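PDB 2BJF: bile salt hydrolase/transferase from Clostridium perfringens, which hydrolyses the amide bond of glycine- and taurine-conjugated bile salts, releasing free bile acids, and also acts as a bile acid amine N-acyltransferase. Local coordinates for residues G96-P101 with L106-A111; E121-A126 with K152-E157; V190-N195 with V217-D222. One frame throughout, in Å; residues are numbered along the deposited sequence.

Contact 1. Residues G96-P101 with L106-A111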
loop_
_atom_site.group_PDB
_atom_site.type_symbol
_atom_site.label_atom_id
_atom_site.label_comp_id
_atom_site.label_asym_id
_atom_site.label_seq_id
_atom_site.Cartn_x
_atom_site.Cartn_y
_atom_site.Cartn_z
ATOM N N GLY A 96 -43.729 -6.245 -20.252
ATOM C CA GLY A 96 -43.014 -6.030 -21.508
ATOM C C GLY A 96 -41.573 -6.508 -21.518
ATOM O O GLY A 96 -40.907 -6.459 -22.554
ATOM N N LYS A 97 -41.093 -6.971 -20.366
ATOM C CA LYS A 97 -39.718 -7.448 -20.228
ATOM C C LYS A 97 -39.652 -8.974 -20.180
ATOM O O LYS A 97 -40.646 -9.640 -19.874
ATOM C CB LYS A 97 -39.069 -6.864 -18.965
ATOM C CG LYS A 97 -38.876 -5.349 -18.972
ATOM C CD LYS A 97 -37.589 -4.938 -19.675
ATOM C CE LYS A 97 -37.349 -3.441 -19.550
ATOM N NZ LYS A 97 -36.054 -3.031 -20.166
ATOM N N THR A 98 -38.477 -9.514 -20.499
ATOM C CA THR A 98 -38.180 -10.921 -20.261
ATOM C C THR A 98 -37.744 -11.040 -18.800
ATOM O O THR A 98 -36.609 -10.709 -18.448
ATOM C CB THR A 98 -37.071 -11.443 -21.208
ATOM O OG1 THR A 98 -37.474 -11.250 -22.571
ATOM C CG2 THR A 98 -36.797 -12.926 -20.975
ATOM N N ASN A 99 -38.668 -11.491 -17.956
ATOM C CA ASN A 99 -38.440 -11.546 -16.515
ATOM C C ASN A 99 -37.833 -12.872 -16.070
ATOM O O ASN A 99 -38.412 -13.941 -16.289
ATOM C CB ASN A 99 -39.735 -11.256 -15.754
ATOM C CG ASN A 99 -40.231 -9.839 -15.970
ATOM O OD1 ASN A 99 -39.666 -8.882 -15.439
ATOM N ND2 ASN A 99 -41.296 -9.698 -16.753
ATOM N N ILE A 100 -36.658 -12.786 -15.453
ATOM C CA ILE A 100 -35.905 -13.960 -15.025
ATOM C C ILE A 100 -35.674 -13.902 -13.514
ATOM O O ILE A 100 -35.065 -12.951 -13.023
ATOM C CB ILE A 100 -34.532 -14.047 -15.744
ATOM C CG1 ILE A 100 -34.684 -13.818 -17.252
ATOM C CG2 ILE A 100 -33.860 -15.388 -15.464
ATOM C CD1 ILE A 100 -33.493 -13.135 -17.897
ATOM N N PRO A 101 -36.173 -14.908 -12.772
ATOM C CA PRO A 101 -35.913 -14.972 -11.333
ATOM C C PRO A 101 -34.421 -15.124 -11.050
ATOM O O PRO A 101 -33.719 -15.807 -11.800
ATOM C CB PRO A 101 -36.668 -16.230 -10.895
ATOM C CG PRO A 101 -37.686 -16.462 -11.960
ATOM C CD PRO A 101 -37.016 -16.030 -13.221
ATOM N N LEU A 106 -28.716 -18.237 -14.123
ATOM C CA LEU A 106 -27.598 -19.016 -14.647
ATOM C C LEU A 106 -28.090 -20.152 -15.550
ATOM O O LEU A 106 -27.599 -20.319 -16.670
ATOM C CB LEU A 106 -26.726 -19.551 -13.507
ATOM C CG LEU A 106 -25.244 -19.771 -13.825
ATOM C CD1 LEU A 106 -24.414 -19.701 -12.561
ATOM C CD2 LEU A 106 -24.999 -21.089 -14.547
ATOM N N LEU A 107 -29.068 -20.913 -15.064
ATOM C CA LEU A 107 -29.664 -21.995 -15.846
ATOM C C LEU A 107 -30.366 -21.472 -17.103
ATOM O O LEU A 107 -30.298 -22.103 -18.156
ATOM C CB LEU A 107 -30.629 -22.823 -14.986
ATOM C CG LEU A 107 -31.345 -24.017 -15.634
ATOM C CD1 LEU A 107 -30.357 -25.033 -16.206
ATOM C CD2 LEU A 107 -32.282 -24.679 -14.636
ATOM N N TRP A 108 -31.024 -20.318 -16.988
ATOM C CA TRP A 108 -31.700 -19.689 -18.128
ATOM C C TRP A 108 -30.719 -19.379 -19.262
ATOM O O TRP A 108 -31.036 -19.581 -20.437
ATOM C CB TRP A 108 -32.445 -18.423 -17.685
ATOM C CG TRP A 108 -33.054 -17.630 -18.810
ATOM C CD1 TRP A 108 -34.263 -17.847 -19.407
ATOM C CD2 TRP A 108 -32.482 -16.490 -19.465
ATOM N NE1 TRP A 108 -34.479 -16.914 -20.394
ATOM C CE2 TRP A 108 -33.401 -16.070 -20.453
ATOM C CE3 TRP A 108 -31.280 -15.783 -19.315
ATOM C CZ2 TRP A 108 -33.158 -14.973 -21.288
ATOM C CZ3 TRP A 108 -31.036 -14.692 -20.147
ATOM C CH2 TRP A 108 -31.974 -14.299 -21.120
ATOM N N VAL A 109 -29.529 -18.899 -18.903
ATOM C CA VAL A 109 -28.478 -18.613 -19.880
ATOM C C VAL A 109 -28.000 -19.894 -20.569
ATOM O O VAL A 109 -27.970 -19.970 -21.798
ATOM C CB VAL A 109 -27.276 -17.875 -19.229
ATOM C CG1 VAL A 109 -26.099 -17.777 -20.199
ATOM C CG2 VAL A 109 -27.691 -16.487 -18.765
ATOM N N LEU A 110 -27.646 -20.897 -19.769
ATOM C CA LEU A 110 -27.027 -22.116 -20.284
ATOM C C LEU A 110 -27.994 -23.021 -21.040
ATOM O O LEU A 110 -27.610 -23.652 -22.024
ATOM C CB LEU A 110 -26.357 -22.903 -19.156
ATOM C CG LEU A 110 -25.208 -22.213 -18.415
ATOM C CD1 LEU A 110 -24.642 -23.160 -17.382
ATOM C CD2 LEU A 110 -24.118 -21.746 -19.376
ATOM N N ALA A 111 -29.238 -23.083 -20.576
ATOM C CA ALA A 111 -30.232 -23.967 -21.180
ATOM C C ALA A 111 -30.710 -23.482 -22.545
ATOM O O ALA A 111 -31.128 -24.288 -23.376
ATOM C CB ALA A 111 -31.416 -24.158 -20.244
#
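This is a strand-to-helix contact in the Ntn-hydrolase fold, and it comes down to a CH-pi interaction: Ile100, on the short strand 98-101, lays its side chain over the indole of Trp108, on helix 105-112, which follows shortly after in the chain. Ile100 CD1 stands 3.5 Å from the centre of the six-membered ring of Trp108, only 5° off the ring normal. All six carbons of that ring are almost equally far from the methyl; the nearest, Trp108 CZ3, is 3.7 Å from Ile100 CD1. The other branch reaches the opposite end of the residue, with Ile100 CG2 at 4.0 Å from Trp108 CB and close to CG. Isoleucine therefore spans the aromatic system from its root to its benzo ring, crossing the tryptophan side chain at about a right angle. Trp108 reaches the strand because its CG is anti to the backbone N (chi1 174°), which carries the indole well out from the helix. Thr98, two residues back on the strand and pointing the same way, adds a looser touch: its CG2 approaches obliquely and lies 4.2 Å from Trp108 CZ2. No hydrogen bond spans the two segments, so dispersion and CH-pi attraction carry the contact. Beyond it, Phe113 meets Trp108 edge-to-face, and Ala122 and Leu123 bring helix 116-123 against the indole. Strand 98-101 pairs in parallel with strand 126-129, while helix 105-112 leans through Leu106 and Leu110 on Cys78 of strand 77-82.

Contact 2. Residues E121-A126 with K152-E157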
loop_
_atom_site.group_PDB
_atom_site.type_symbol
_atom_site.label_atom_id
_atom_site.label_comp_id
_atom_site.label_asym_id
_atom_site.label_seq_id
_atom_site.Cartn_x
_atom_site.Cartn_y
_atom_site.Cartn_z
ATOM N N GLU A 121 -28.016 -10.363 -27.067
ATOM C CA GLU A 121 -29.250 -9.961 -27.736
ATOM C C GLU A 121 -30.475 -10.195 -26.849
ATOM O O GLU A 121 -31.362 -9.343 -26.768
ATOM C CB GLU A 121 -29.395 -10.694 -29.075
ATOM C CG GLU A 121 -30.576 -10.239 -29.936
ATOM C CD GLU A 121 -30.455 -8.807 -30.449
ATOM O OE1 GLU A 121 -29.383 -8.182 -30.307
ATOM O OE2 GLU A 121 -31.451 -8.306 -31.006
ATOM N N ALA A 122 -30.503 -11.344 -26.176
ATOM C CA ALA A 122 -31.615 -11.716 -25.302
ATOM C C ALA A 122 -31.703 -10.859 -24.038
ATOM O O ALA A 122 -32.780 -10.702 -23.464
ATOM C CB ALA A 122 -31.526 -13.187 -24.937
ATOM N N LEU A 123 -30.567 -10.307 -23.613
ATOM C CA LEU A 123 -30.510 -9.499 -22.393
ATOM C C LEU A 123 -30.950 -8.048 -22.588
ATOM O O LEU A 123 -31.210 -7.340 -21.611
ATOM C CB LEU A 123 -29.109 -9.550 -21.773
ATOM C CG LEU A 123 -28.683 -10.861 -21.108
ATOM C CD1 LEU A 123 -27.233 -10.766 -20.684
ATOM C CD2 LEU A 123 -29.570 -11.214 -19.916
ATOM N N LYS A 124 -31.043 -7.614 -23.844
ATOM C CA LYS A 124 -31.445 -6.239 -24.167
ATOM C C LYS A 124 -32.789 -5.863 -23.546
ATOM O O LYS A 124 -32.963 -4.739 -23.068
ATOM C CB LYS A 124 -31.473 -6.019 -25.683
ATOM C CG LYS A 124 -30.097 -5.917 -26.321
ATOM C CD LYS A 124 -30.197 -5.614 -27.806
ATOM C CE LYS A 124 -28.821 -5.378 -28.410
ATOM N NZ LYS A 124 -28.905 -4.994 -29.846
ATOM N N ASN A 125 -33.725 -6.809 -23.540
ATOM C CA ASN A 125 -35.051 -6.590 -22.966
ATOM C C ASN A 125 -35.300 -7.431 -21.707
ATOM O O ASN A 125 -36.447 -7.688 -21.335
ATOM C CB ASN A 125 -36.132 -6.850 -24.021
ATOM C CG ASN A 125 -37.490 -6.291 -23.626
ATOM O OD1 ASN A 125 -37.595 -5.176 -23.108
ATOM N ND2 ASN A 125 -38.538 -7.067 -23.869
ATOM N N ALA A 126 -34.222 -7.846 -21.046
ATOM C CA ALA A 126 -34.339 -8.697 -19.865
ATOM C C ALA A 126 -34.421 -7.906 -18.560
ATOM O O ALA A 126 -33.979 -6.756 -18.480
ATOM C CB ALA A 126 -33.197 -9.708 -19.814
ATOM N N LYS A 152 -14.745 -14.389 -26.080
ATOM C CA LYS A 152 -15.459 -13.198 -25.632
ATOM C C LYS A 152 -16.110 -13.426 -24.273
ATOM O O LYS A 152 -16.645 -14.503 -24.007
ATOM C CB LYS A 152 -16.514 -12.776 -26.662
ATOM C CG LYS A 152 -15.943 -12.161 -27.941
ATOM C CD LYS A 152 -15.419 -10.744 -27.706
ATOM C CE LYS A 152 -14.642 -10.219 -28.909
ATOM N NZ LYS A 152 -13.355 -10.949 -29.123
ATOM N N SER A 153 -16.051 -12.404 -23.423
ATOM C CA SER A 153 -16.664 -12.449 -22.099
ATOM C C SER A 153 -17.519 -11.213 -21.852
ATOM O O SER A 153 -17.180 -10.116 -22.300
ATOM C CB SER A 153 -15.594 -12.559 -21.009
ATOM O OG SER A 153 -14.899 -13.793 -21.079
ATOM N N ILE A 154 -18.633 -11.403 -21.146
ATOM C CA ILE A 154 -19.483 -10.291 -20.715
ATOM C C ILE A 154 -19.784 -10.361 -19.217
ATOM O O ILE A 154 -19.665 -11.423 -18.598
ATOM C CB ILE A 154 -20.809 -10.192 -21.530
ATOM C CG1 ILE A 154 -21.586 -11.515 -21.492
ATOM C CG2 ILE A 154 -20.528 -9.739 -22.968
ATOM C CD1 ILE A 154 -23.036 -11.400 -21.952
ATOM N N VAL A 155 -20.151 -9.217 -18.645
ATOM C CA VAL A 155 -20.532 -9.122 -17.240
ATOM C C VAL A 155 -21.948 -8.560 -17.154
ATOM O O VAL A 155 -22.260 -7.548 -17.785
ATOM C CB VAL A 155 -19.543 -8.240 -16.435
ATOM C CG1 VAL A 155 -20.048 -7.994 -15.013
ATOM C CG2 VAL A 155 -18.159 -8.884 -16.404
ATOM N N VAL A 156 -22.796 -9.234 -16.382
ATOM C CA VAL A 156 -24.200 -8.849 -16.239
ATOM C C VAL A 156 -24.474 -8.363 -14.820
ATOM O O VAL A 156 -24.322 -9.116 -13.857
ATOM C CB VAL A 156 -25.146 -10.028 -16.579
ATOM C CG1 VAL A 156 -26.603 -9.595 -16.477
ATOM C CG2 VAL A 156 -24.846 -10.573 -17.970
ATOM N N GLU A 157 -24.874 -7.099 -14.700
ATOM C CA GLU A 157 -25.155 -6.493 -13.399
ATOM C C GLU A 157 -26.441 -5.683 -13.459
ATOM O O GLU A 157 -26.559 -4.763 -14.267
ATOM C CB GLU A 157 -23.991 -5.597 -12.953
ATOM C CG GLU A 157 -22.681 -6.349 -12.743
ATOM C CD GLU A 157 -21.516 -5.469 -12.316
ATOM O OE1 GLU A 157 -21.566 -4.235 -12.515
ATOM O OE2 GLU A 157 -20.535 -6.032 -11.788
#
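Leu123 O accepts a 3.1 Å hydrogen bond from Ala126 N, closing a type I beta turn, Leu123 to Ala126, between helix 116-123 and strand 126-129. The side chain of the same leucine leaves the turn for a helix-on-sheet contact of the Ntn-hydrolase fold, against strand 153-158 of the large antiparallel sheet. Leu123 and Val156 reach toward each other tip to tip, with Leu123 CD1 3.6 Å from Val156 CG2, a close van der Waals approach between two methyls. Valine presents that branch because its CG1 takes the position anti to the backbone N (chi1 -178°), leaving CG2 beside the N and turned to the helix. Ile154, two residues earlier on the strand and therefore on the same face of the sheet, offers a second, more distant methyl: its CD1 is 4.4 Å from Leu123 CD1. All three side chains are buried. Polar groups keep to the margins. Within 121-126, Lys124 NZ and Glu121 OE1 form a salt bridge at 3.3 Å whose hydrogen bond is weak. On the far face of the sheet, the Glu157 carboxylate is bound by His143 ND1 and by the backbone N of Phe179, which probably steadies its charge. The hydrophobic cluster widens through Phe105 and Trp108 of helix 105-112, Val165 and Leu163 of strand 163-167, and Ile146 of the neighbouring strand. At its centre a single leucine branch is shared: Ile154 and Val156 both meet the same atom, Leu123 CD1.

Contact 3. Residues V190-N195 with V217-D222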
loop_
_atom_site.group_PDB
_atom_site.type_symbol
_atom_site.label_atom_id
_atom_site.label_comp_id
_atom_site.label_asym_id
_atom_site.label_seq_id
_atom_site.Cartn_x
_atom_site.Cartn_y
_atom_site.Cartn_z
ATOM N N VAL A 190 -1.107 1.587 -13.498
ATOM C CA VAL A 190 -0.339 1.653 -14.750
ATOM C C VAL A 190 1.179 1.618 -14.515
ATOM O O VAL A 190 1.946 1.301 -15.427
ATOM C CB VAL A 190 -0.711 2.894 -15.617
ATOM C CG1 VAL A 190 -2.140 2.791 -16.135
ATOM C CG2 VAL A 190 -0.510 4.196 -14.847
ATOM N N GLY A 191 1.596 1.931 -13.288
ATOM C CA GLY A 191 3.010 1.954 -12.923
ATOM C C GLY A 191 3.605 0.612 -12.527
ATOM O O GLY A 191 4.796 0.533 -12.214
ATOM N N LEU A 192 2.789 -0.441 -12.534
ATOM C CA LEU A 192 3.262 -1.792 -12.206
ATOM C C LEU A 192 4.167 -2.359 -13.299
ATOM O O LEU A 192 3.972 -2.079 -14.482
ATOM C CB LEU A 192 2.087 -2.745 -11.960
ATOM C CG LEU A 192 1.181 -2.543 -10.741
ATOM C CD1 LEU A 192 0.033 -3.543 -10.790
ATOM C CD2 LEU A 192 1.949 -2.667 -9.425
ATOM N N ARG A 193 5.153 -3.157 -12.891
ATOM C CA ARG A 193 6.089 -3.789 -13.822
ATOM C C ARG A 193 6.352 -5.242 -13.434
ATOM O O ARG A 193 6.594 -5.545 -12.264
ATOM C CB ARG A 193 7.412 -3.017 -13.874
ATOM C CG ARG A 193 7.340 -1.697 -14.634
ATOM C CD ARG A 193 8.673 -0.961 -14.614
ATOM N NE ARG A 193 8.937 -0.321 -13.325
ATOM C CZ ARG A 193 10.000 0.434 -13.060
ATOM N NH1 ARG A 193 10.922 0.654 -13.991
ATOM N NH2 ARG A 193 10.146 0.974 -11.857
ATOM N N TYR A 194 6.301 -6.135 -14.418
ATOM C CA TYR A 194 6.566 -7.554 -14.175
ATOM C C TYR A 194 8.064 -7.829 -14.159
ATOM O O TYR A 194 8.526 -8.774 -13.516
ATOM C CB TYR A 194 5.880 -8.434 -15.226
ATOM C CG TYR A 194 4.425 -8.101 -15.462
ATOM C CD1 TYR A 194 3.528 -8.006 -14.395
ATOM C CD2 TYR A 194 3.943 -7.884 -16.751
ATOM C CE1 TYR A 194 2.191 -7.696 -14.606
ATOM C CE2 TYR A 194 2.603 -7.574 -16.976
ATOM C CZ TYR A 194 1.735 -7.485 -15.897
ATOM O OH TYR A 194 0.411 -7.184 -16.105
ATOM N N ASN A 195 8.812 -6.991 -14.873
ATOM C CA ASN A 195 10.261 -7.117 -14.959
ATOM C C ASN A 195 10.950 -6.575 -13.716
ATOM O O ASN A 195 10.605 -5.501 -13.221
ATOM C CB ASN A 195 10.788 -6.403 -16.206
ATOM C CG ASN A 195 10.312 -7.050 -17.496
ATOM O OD1 ASN A 195 9.956 -8.229 -17.521
ATOM N ND2 ASN A 195 10.308 -6.277 -18.577
ATOM N N VAL A 217 5.793 -3.897 -6.442
ATOM C CA VAL A 217 5.572 -3.257 -5.144
ATOM C C VAL A 217 4.471 -2.199 -5.284
ATOM O O VAL A 217 4.499 -1.371 -6.198
ATOM C CB VAL A 217 6.883 -2.675 -4.558
ATOM C CG1 VAL A 217 6.616 -1.891 -3.276
ATOM C CG2 VAL A 217 7.880 -3.801 -4.290
ATOM N N GLY A 218 3.483 -2.271 -4.395
ATOM C CA GLY A 218 2.286 -1.439 -4.489
ATOM C C GLY A 218 1.038 -2.245 -4.814
ATOM O O GLY A 218 -0.081 -1.757 -4.650
ATOM N N LEU A 219 1.224 -3.477 -5.285
ATOM C CA LEU A 219 0.101 -4.384 -5.521
ATOM C C LEU A 219 -0.593 -4.676 -4.188
ATOM O O LEU A 219 0.076 -5.024 -3.212
ATOM C CB LEU A 219 0.583 -5.686 -6.172
ATOM C CG LEU A 219 -0.462 -6.623 -6.790
ATOM C CD1 LEU A 219 -1.005 -6.072 -8.107
ATOM C CD2 LEU A 219 0.125 -8.011 -7.004
ATOM N N PRO A 220 -1.932 -4.509 -4.131
ATOM C CA PRO A 220 -2.652 -4.750 -2.876
ATOM C C PRO A 220 -2.739 -6.236 -2.529
ATOM O O PRO A 220 -3.004 -7.060 -3.407
ATOM C CB PRO A 220 -4.042 -4.167 -3.146
ATOM C CG PRO A 220 -4.206 -4.227 -4.620
ATOM C CD PRO A 220 -2.833 -4.077 -5.217
ATOM N N GLY A 221 -2.519 -6.565 -1.257
ATOM C CA GLY A 221 -2.422 -7.962 -0.821
ATOM C C GLY A 221 -3.544 -8.535 0.015
ATOM O O GLY A 221 -3.492 -9.707 0.400
ATOM N N ASP A 222 -4.557 -7.722 0.295
ATOM C CA ASP A 222 -5.691 -8.159 1.102
ATOM C C ASP A 222 -6.695 -8.957 0.267
ATOM O O ASP A 222 -6.472 -9.208 -0.922
ATOM C CB ASP A 222 -6.375 -6.953 1.737
ATOM C CG ASP A 222 -6.913 -5.996 0.706
ATOM O OD1 ASP A 222 -6.124 -5.195 0.161
ATOM O OD2 ASP A 222 -8.124 -6.061 0.426
#
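Two different leucine shapes make this meeting: Leu192 has CG anti to its carbonyl carbon (chi1 -67°), whereas Leu219 swings CG anti to the backbone N (chi1 -166°), and the two side chains cross at about a right angle. The setting is a loop-to-loop contact in the part of the Ntn-hydrolase chain that projects from the body of the subunit. The segment 190-195 leads from helix 179-186 toward strand 199-202; the loop 217-222 comes after strand 205-208 and runs toward helix 225-243. Neither segment forms a regular helix or strand. The meeting point is methyl on methyl, with Leu192 CD1 3.8 Å from Leu219 CD1. Gly218 has a positive phi (112°), a conformation that favours glycine and lets the chain turn between Val217 and Leu219. No hydrogen bond joins the two segments directly, but Arg193 pairs through its backbone with Gly215, just ahead of the returning segment. Phe234 of helix 225-243 packs on both Leu192 and Tyr194, while Tyr194 OH bonds Asp237 of that helix. The tetramer closes round these loops: a second subunit takes backbone hydrogen bonds with Tyr194, Leu219 and Gly221, and Arg193 NH2 bonds Gly191 O of a third subunit, whose own Arg193 NH2 bonds Gly191 O here. Leu192 and Leu219 are buried, whereas the Val217 side chain points off from segment 190-195 and meets it through its backbone: Leu192 CD2 lies 4.3 Å from Val217 O, beside that carbonyl and not along it.

How the contacts relate
Contacts 1 and 2 are neighbours, their centres 11 Å apart, and are continuous: the helices 105-112 and 116-123 are consecutive, Trp108 CZ3 packs on Leu123 CD2 at 3.8 Å, and Asn125 bonds back to Gly96 and Thr98. Contact 2 is buried against the large sheet, contact 1 only partly so, and contact 1 adds an aromatic face to what is otherwise aliphatic chemistry. Contact 3 lies far off, its centre about 39 Å from that of contact 1 and on the other side of the chain's centre. It also relies on methyls, but joins loops, and other subunits of the tetramer reach its segments, whereas none touches those of contacts 1 and 2.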